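Local coordinates for signal recognition particle receptor FtsY (Sulfolobus acidocaldarius, PDB 5L3S), which is the signal recognition particle receptor, an SRP54-type protein that joins a helical bundle domain to a GTPase domain of the P-loop NTPase clan, at residues V70-T73 and L74-S77; P287-F290 and V291-F295; R234-E237 and N238-Y242. One frame throughout, in Å; residues are numbered along the deposited sequence.

Interaction 1: V70-T73 and L74-S77; sequences VINT and LKKS
Ile-71 and Lys-75 meet one helical turn apart, through both backbone and side chains. Four i to i+4 bonds join the two segments. Leu-74 N donates to Val-70 O, Lys-75 N to Ile-71 O at 3.0 Å, Lys-76 N to Asn-72 O at 2.9 Å, and Ser-77 N to Thr-73 O.

Apolar contact across the segments comes mainly from Ile-71 and Lys-75, whose side chains leave the helix in a common direction. Ile-71 CG2 rests 3.7 Å from Lys-75 CE. The straight run of the Lys-75 chain beyond CG takes CE alongside this isoleucine branch. Lys-75 CG starts beside the backbone N (chi1 -68°), which brings it 3.3 Å from Ile-71 O.

Among the polar side chains, Thr-73 OG1 turns back to bond Ile-69 O. The Thr-73 side chain also touches Leu-51 and Leu-55 of helix 41-55. Ser-77 OG lies 3.1 Å from Thr-73 O.

Val-70 and Leu-74 form the buried side and pack on Leu-30 of helix 20-36. This is a regular alpha-helix with an apolar stripe, consistent with the helical bundle of SRP54-type proteins.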
# COMPACT_ATOMS: atom_id res chain seq x y z
N VAL B 70 6.74 4.42 32.15
CA VAL B 70 6.91 3.45 31.07
C VAL B 70 6.61 4.09 29.73
O VAL B 70 7.39 3.97 28.78
CB VAL B 70 5.99 2.23 31.25
CG1 VAL B 70 6.04 1.31 30.03
CG2 VAL B 70 6.37 1.48 32.51
N ILE B 71 5.47 4.78 29.64
CA ILE B 71 5.05 5.42 28.40
C ILE B 71 6.04 6.51 27.99
O ILE B 71 6.43 6.60 26.83
CB ILE B 71 3.63 6.00 28.52
CG1 ILE B 71 2.61 4.86 28.65
CG2 ILE B 71 3.30 6.86 27.33
CD1 ILE B 71 1.21 5.31 29.02
N ASN B 72 6.46 7.32 28.95
CA ASN B 72 7.42 8.38 28.66
C ASN B 72 8.80 7.84 28.28
O ASN B 72 9.46 8.40 27.41
CB ASN B 72 7.53 9.37 29.82
CG ASN B 72 6.35 10.31 29.88
OD1 ASN B 72 5.58 10.40 28.92
ND2 ASN B 72 6.21 11.01 30.99
N THR B 73 9.23 6.77 28.93
CA THR B 73 10.49 6.13 28.58
C THR B 73 10.43 5.62 27.13
O THR B 73 11.39 5.76 26.37
CB THR B 73 10.83 4.97 29.54
OG1 THR B 73 10.84 5.46 30.89
CG2 THR B 73 12.20 4.38 29.24
N LEU B 74 9.29 5.05 26.74
CA LEU B 74 9.13 4.59 25.36
C LEU B 74 9.12 5.73 24.34
O LEU B 74 9.75 5.63 23.28
CB LEU B 74 7.87 3.73 25.20
CG LEU B 74 7.66 3.19 23.78
CD1 LEU B 74 8.83 2.32 23.39
CD2 LEU B 74 6.34 2.41 23.66
N LYS B 75 8.39 6.80 24.63
CA LYS B 75 8.33 7.95 23.73
C LYS B 75 9.73 8.53 23.55
O LYS B 75 10.11 8.92 22.45
CB LYS B 75 7.41 9.03 24.28
CG LYS B 75 5.93 8.67 24.30
CD LYS B 75 5.12 9.90 24.70
CE LYS B 75 3.66 9.57 24.91
NZ LYS B 75 2.89 10.80 25.26
N LYS B 76 10.47 8.59 24.65
CA LYS B 76 11.84 9.11 24.63
C LYS B 76 12.78 8.19 23.85
O LYS B 76 13.63 8.66 23.11
CB LYS B 76 12.33 9.33 26.06
CG LYS B 76 13.82 9.61 26.21
CD LYS B 76 14.23 10.90 25.51
CE LYS B 76 15.69 11.23 25.80
NZ LYS B 76 16.18 12.42 25.06
N SER B 77 12.62 6.87 24.00
CA SER B 77 13.46 5.93 23.25
C SER B 77 13.17 5.96 21.75
O SER B 77 14.09 5.90 20.93
CB SER B 77 13.31 4.50 23.78
OG SER B 77 13.85 4.39 25.10

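Interaction 2: P287-F290 and V291-F295; sequences PDWF and VERIF
The side chains of Trp-289 and Arg-293 run alongside each other, with the indole and guanidinium planes only 7° apart. The touching is done where the arginine chain passes the six-membered ring. Arg-293 CD comes 3.5 Å from Trp-289 CH2, at an oblique approach. Arg-293 NH1 is 4.0 Å from the same CH2 atom. Arg-293 is extended from CG to NE, and its CG is anti to the backbone N (chi1 -176°). This carries the guanidinium past the indole, where NH2 bonds Ala-254 O.

The Phe-290 ring takes Ile-294 over one face, in a CH-pi contact. Ile-294 CG1 stands 4.2 Å from the Phe-290 ring centroid, 19° off the ring normal and offset toward the rim. Ile-294 CD1 reaches farther out, to 3.4 Å from Phe-290 CZ. Within 291-295, the Phe-295 ring has Ile-294 CG2 over one face and Val-291 O in plane at its edge.

The backbone beneath is helical. Val-291 N bonds Pro-287 O at 3.0 Å. Glu-292 N bonds Asp-288 O, and Arg-293 N bonds Trp-289 O. Ile-294 N bonds Phe-290 O at 3.1 Å. Val-291 CG2 also packs 3.4 Å from Pro-287 O.

Helix 287-295 lies near the C-terminal end of the chain and is packed from several sides. Phe-290 is buried and touches Leu-82 of helix 66-85 and Ala-259 and Leu-260 of helix 258-266. Trp-289 and Arg-293 rest on Val-250 in a loop. Phe-295 touches Leu-30 and Gln-33 of helix 20-36, so this helix bridges the GTPase domain and the N-terminal helices.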
# COMPACT_ATOMS: atom_id res chain seq x y z
N PRO B 287 11.00 13.39 14.06
CA PRO B 287 10.77 12.41 15.12
C PRO B 287 9.64 12.81 16.06
O PRO B 287 8.75 12.00 16.33
CB PRO B 287 12.10 12.40 15.87
CG PRO B 287 13.11 12.73 14.80
CD PRO B 287 12.43 13.74 13.92
N ASP B 288 9.65 14.06 16.51
CA ASP B 288 8.62 14.57 17.42
C ASP B 288 7.23 14.45 16.82
O ASP B 288 6.27 14.08 17.51
CB ASP B 288 8.90 16.03 17.76
CG ASP B 288 10.10 16.21 18.67
OD1 ASP B 288 10.53 15.21 19.29
OD2 ASP B 288 10.60 17.34 18.76
N TRP B 289 7.12 14.78 15.54
CA TRP B 289 5.85 14.71 14.82
C TRP B 289 5.34 13.26 14.76
O TRP B 289 4.15 13.01 14.97
CB TRP B 289 6.04 15.27 13.41
CG TRP B 289 4.78 15.38 12.61
CD1 TRP B 289 3.99 16.47 12.48
CD2 TRP B 289 4.19 14.35 11.81
NE1 TRP B 289 2.93 16.20 11.65
CE2 TRP B 289 3.03 14.90 11.22
CE3 TRP B 289 4.52 13.02 11.53
CZ2 TRP B 289 2.19 14.17 10.38
CZ3 TRP B 289 3.68 12.29 10.70
CH2 TRP B 289 2.55 12.87 10.12
N PHE B 290 6.25 12.33 14.49
CA PHE B 290 5.93 10.91 14.41
C PHE B 290 5.43 10.36 15.76
O PHE B 290 4.45 9.62 15.82
CB PHE B 290 7.17 10.13 13.96
CG PHE B 290 7.00 8.63 14.01
CD1 PHE B 290 6.48 7.94 12.93
CD2 PHE B 290 7.38 7.92 15.15
CE1 PHE B 290 6.33 6.56 12.98
CE2 PHE B 290 7.23 6.54 15.20
CZ PHE B 290 6.72 5.87 14.10
N VAL B 291 6.14 10.71 16.82
CA VAL B 291 5.80 10.24 18.16
C VAL B 291 4.44 10.78 18.60
O VAL B 291 3.65 10.07 19.24
CB VAL B 291 6.90 10.63 19.18
CG1 VAL B 291 6.43 10.45 20.60
CG2 VAL B 291 8.16 9.82 18.93
N GLU B 292 4.15 12.03 18.26
CA GLU B 292 2.85 12.60 18.59
C GLU B 292 1.73 11.91 17.82
O GLU B 292 0.67 11.63 18.38
CB GLU B 292 2.84 14.11 18.35
CG GLU B 292 3.57 14.88 19.46
CD GLU B 292 3.06 14.53 20.86
OE1 GLU B 292 1.84 14.73 21.10
OE2 GLU B 292 3.85 14.07 21.70
N ARG B 293 1.97 11.61 16.55
CA ARG B 293 0.96 10.95 15.71
C ARG B 293 0.56 9.61 16.32
O ARG B 293 -0.62 9.34 16.54
CB ARG B 293 1.51 10.72 14.31
CG ARG B 293 0.49 10.12 13.33
CD ARG B 293 0.97 10.34 11.90
NE ARG B 293 0.02 9.88 10.89
CZ ARG B 293 -1.00 10.61 10.43
NH1 ARG B 293 -1.23 11.83 10.89
NH2 ARG B 293 -1.81 10.10 9.50
N ILE B 294 1.57 8.81 16.63
CA ILE B 294 1.37 7.48 17.19
C ILE B 294 0.72 7.48 18.57
O ILE B 294 -0.23 6.74 18.81
CB ILE B 294 2.69 6.70 17.24
CG1 ILE B 294 3.10 6.30 15.82
CG2 ILE B 294 2.58 5.48 18.17
CD1 ILE B 294 3.91 5.04 15.74
N PHE B 295 1.22 8.31 19.48
CA PHE B 295 0.72 8.31 20.86
C PHE B 295 -0.35 9.36 21.13
O PHE B 295 -0.71 9.60 22.29
CB PHE B 295 1.87 8.43 21.86
CG PHE B 295 2.80 7.25 21.84
CD1 PHE B 295 3.94 7.27 21.06
CD2 PHE B 295 2.52 6.12 22.58
CE1 PHE B 295 4.79 6.18 21.04
CE2 PHE B 295 3.36 5.03 22.56
CZ PHE B 295 4.50 5.06 21.79

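Interaction 3: R234-E237 and N238-Y242; sequences RHFE and NNVGY
Phe-236 O receives two backbone bonds as the helix ends, from Val-240 N and Gly-241 N, each at 2.8 Å, while Val-240 is the first residue to leave helical angles and Gly-241 has positive phi (89°).

Side chains pack against this turn. Tyr-242 CG sits between its backbone N and carbonyl carbon (chi1 53°), which folds the ring back under Glu-237. Tyr-242 CE1 is 3.7 Å from Glu-237 CB, and Glu-237 OE1 lies over one ring face. The same oxygen takes a weak bond from Tyr-242 N at 3.3 Å. Tyr-242 OH bonds Ala-233 O. Phe-236 and Val-240 extend in the same direction, with Val-240 CG2 at the phenyl edge, 4.0 Å from Phe-236 CD1.

On another side, a water accepts from Asn-239 ND2 at 2.9 Å. It lies unusually close to His-235 ND1, and the detail of that link is doubtful. His-235 NE2 bonds Glu-231.

The glycine-containing turn ends helix 228-239 and leads to strand 244-248. It belongs to a beta-alpha-beta unit that starts at strand 216-222, as in P-loop NTPase folds.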
# COMPACT_ATOMS: atom_id res chain seq x y z
N ARG B 234 13.91 -4.04 3.27
CA ARG B 234 15.06 -4.94 3.50
C ARG B 234 15.63 -5.49 2.20
O ARG B 234 16.85 -5.47 1.98
CB ARG B 234 14.65 -6.14 4.35
CG ARG B 234 14.47 -5.88 5.82
CD ARG B 234 14.20 -7.21 6.52
NE ARG B 234 13.87 -7.05 7.93
CZ ARG B 234 14.76 -6.87 8.90
NH1 ARG B 234 16.06 -6.81 8.63
NH2 ARG B 234 14.34 -6.75 10.16
N HIS B 235 14.75 -6.01 1.36
CA HIS B 235 15.12 -6.59 0.08
C HIS B 235 15.78 -5.57 -0.83
O HIS B 235 16.82 -5.86 -1.41
CB HIS B 235 13.91 -7.19 -0.62
CG HIS B 235 13.58 -8.58 -0.17
ND1 HIS B 235 14.08 -9.70 -0.80
CD2 HIS B 235 12.79 -9.03 0.83
CE1 HIS B 235 13.62 -10.78 -0.19
NE2 HIS B 235 12.83 -10.40 0.80
N PHE B 236 15.17 -4.40 -0.95
CA PHE B 236 15.72 -3.35 -1.81
C PHE B 236 17.07 -2.86 -1.30
O PHE B 236 17.97 -2.55 -2.08
CB PHE B 236 14.74 -2.17 -1.94
CG PHE B 236 13.71 -2.34 -3.02
CD1 PHE B 236 14.08 -2.67 -4.32
CD2 PHE B 236 12.37 -2.14 -2.76
CE1 PHE B 236 13.12 -2.81 -5.32
CE2 PHE B 236 11.40 -2.28 -3.76
CZ PHE B 236 11.78 -2.62 -5.04
N GLU B 237 17.23 -2.80 0.02
CA GLU B 237 18.51 -2.38 0.57
C GLU B 237 19.59 -3.41 0.22
O GLU B 237 20.71 -3.04 -0.14
CB GLU B 237 18.43 -2.15 2.09
CG GLU B 237 19.79 -2.01 2.78
CD GLU B 237 20.63 -0.88 2.21
OE1 GLU B 237 20.07 0.06 1.61
OE2 GLU B 237 21.87 -0.94 2.36
N ASN B 238 19.25 -4.69 0.30
CA ASN B 238 20.20 -5.75 -0.01
C ASN B 238 20.51 -5.91 -1.50
O ASN B 238 21.64 -6.17 -1.87
CB ASN B 238 19.72 -7.09 0.56
CG ASN B 238 19.67 -7.11 2.08
OD1 ASN B 238 20.44 -6.41 2.75
ND2 ASN B 238 18.77 -7.92 2.63
N ASN B 239 19.50 -5.74 -2.36
CA ASN B 239 19.69 -5.96 -3.79
C ASN B 239 20.12 -4.71 -4.56
O ASN B 239 20.71 -4.80 -5.64
CB ASN B 239 18.41 -6.51 -4.44
CG ASN B 239 17.98 -7.83 -3.86
OD1 ASN B 239 18.75 -8.51 -3.17
ND2 ASN B 239 16.74 -8.22 -4.14
N VAL B 240 19.78 -3.54 -4.03
CA VAL B 240 19.95 -2.29 -4.76
C VAL B 240 20.72 -1.26 -3.92
O VAL B 240 21.74 -0.72 -4.36
CB VAL B 240 18.57 -1.71 -5.15
CG1 VAL B 240 18.73 -0.42 -5.96
CG2 VAL B 240 17.74 -2.74 -5.93
N GLY B 241 20.23 -1.01 -2.70
CA GLY B 241 20.78 0.03 -1.84
C GLY B 241 20.11 1.37 -2.09
O GLY B 241 19.83 1.73 -3.23
N TYR B 242 19.82 2.11 -1.02
CA TYR B 242 19.22 3.44 -1.15
C TYR B 242 19.65 4.29 0.05
O TYR B 242 20.21 3.78 1.02
CB TYR B 242 17.70 3.38 -1.25
CG TYR B 242 17.03 2.58 -0.14
CD1 TYR B 242 16.83 1.21 -0.28
CD2 TYR B 242 16.62 3.20 1.04
CE1 TYR B 242 16.24 0.46 0.73
CE2 TYR B 242 16.02 2.46 2.06
CZ TYR B 242 15.83 1.09 1.89
OH TYR B 242 15.25 0.34 2.89
O HOH W 1 15.29 -10.39 -2.84

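In the fold
All three contacts are local. Interactions 1 and 2 lie within helices, and interaction 3 at a helix C-terminal end. Four of eight touching residues are buried in interaction 2, against two of eight in interaction 1 and two of nine in interaction 3. Interaction 1 lies farthest from the chain's centre, about 24 Å between centres. Interactions 1 and 2 touch: Leu-74 and Lys-75 pack on Phe-295, and Lys-75 also on Val-291. Interaction 3 stands apart, across the chain's centre from interaction 2, with nearest atoms about 15 Å away. Side-chain touching in interaction 1 is aliphatic. Interaction 2 adds aromatic and guanidinium packing, and interaction 3 a carboxylate and a water.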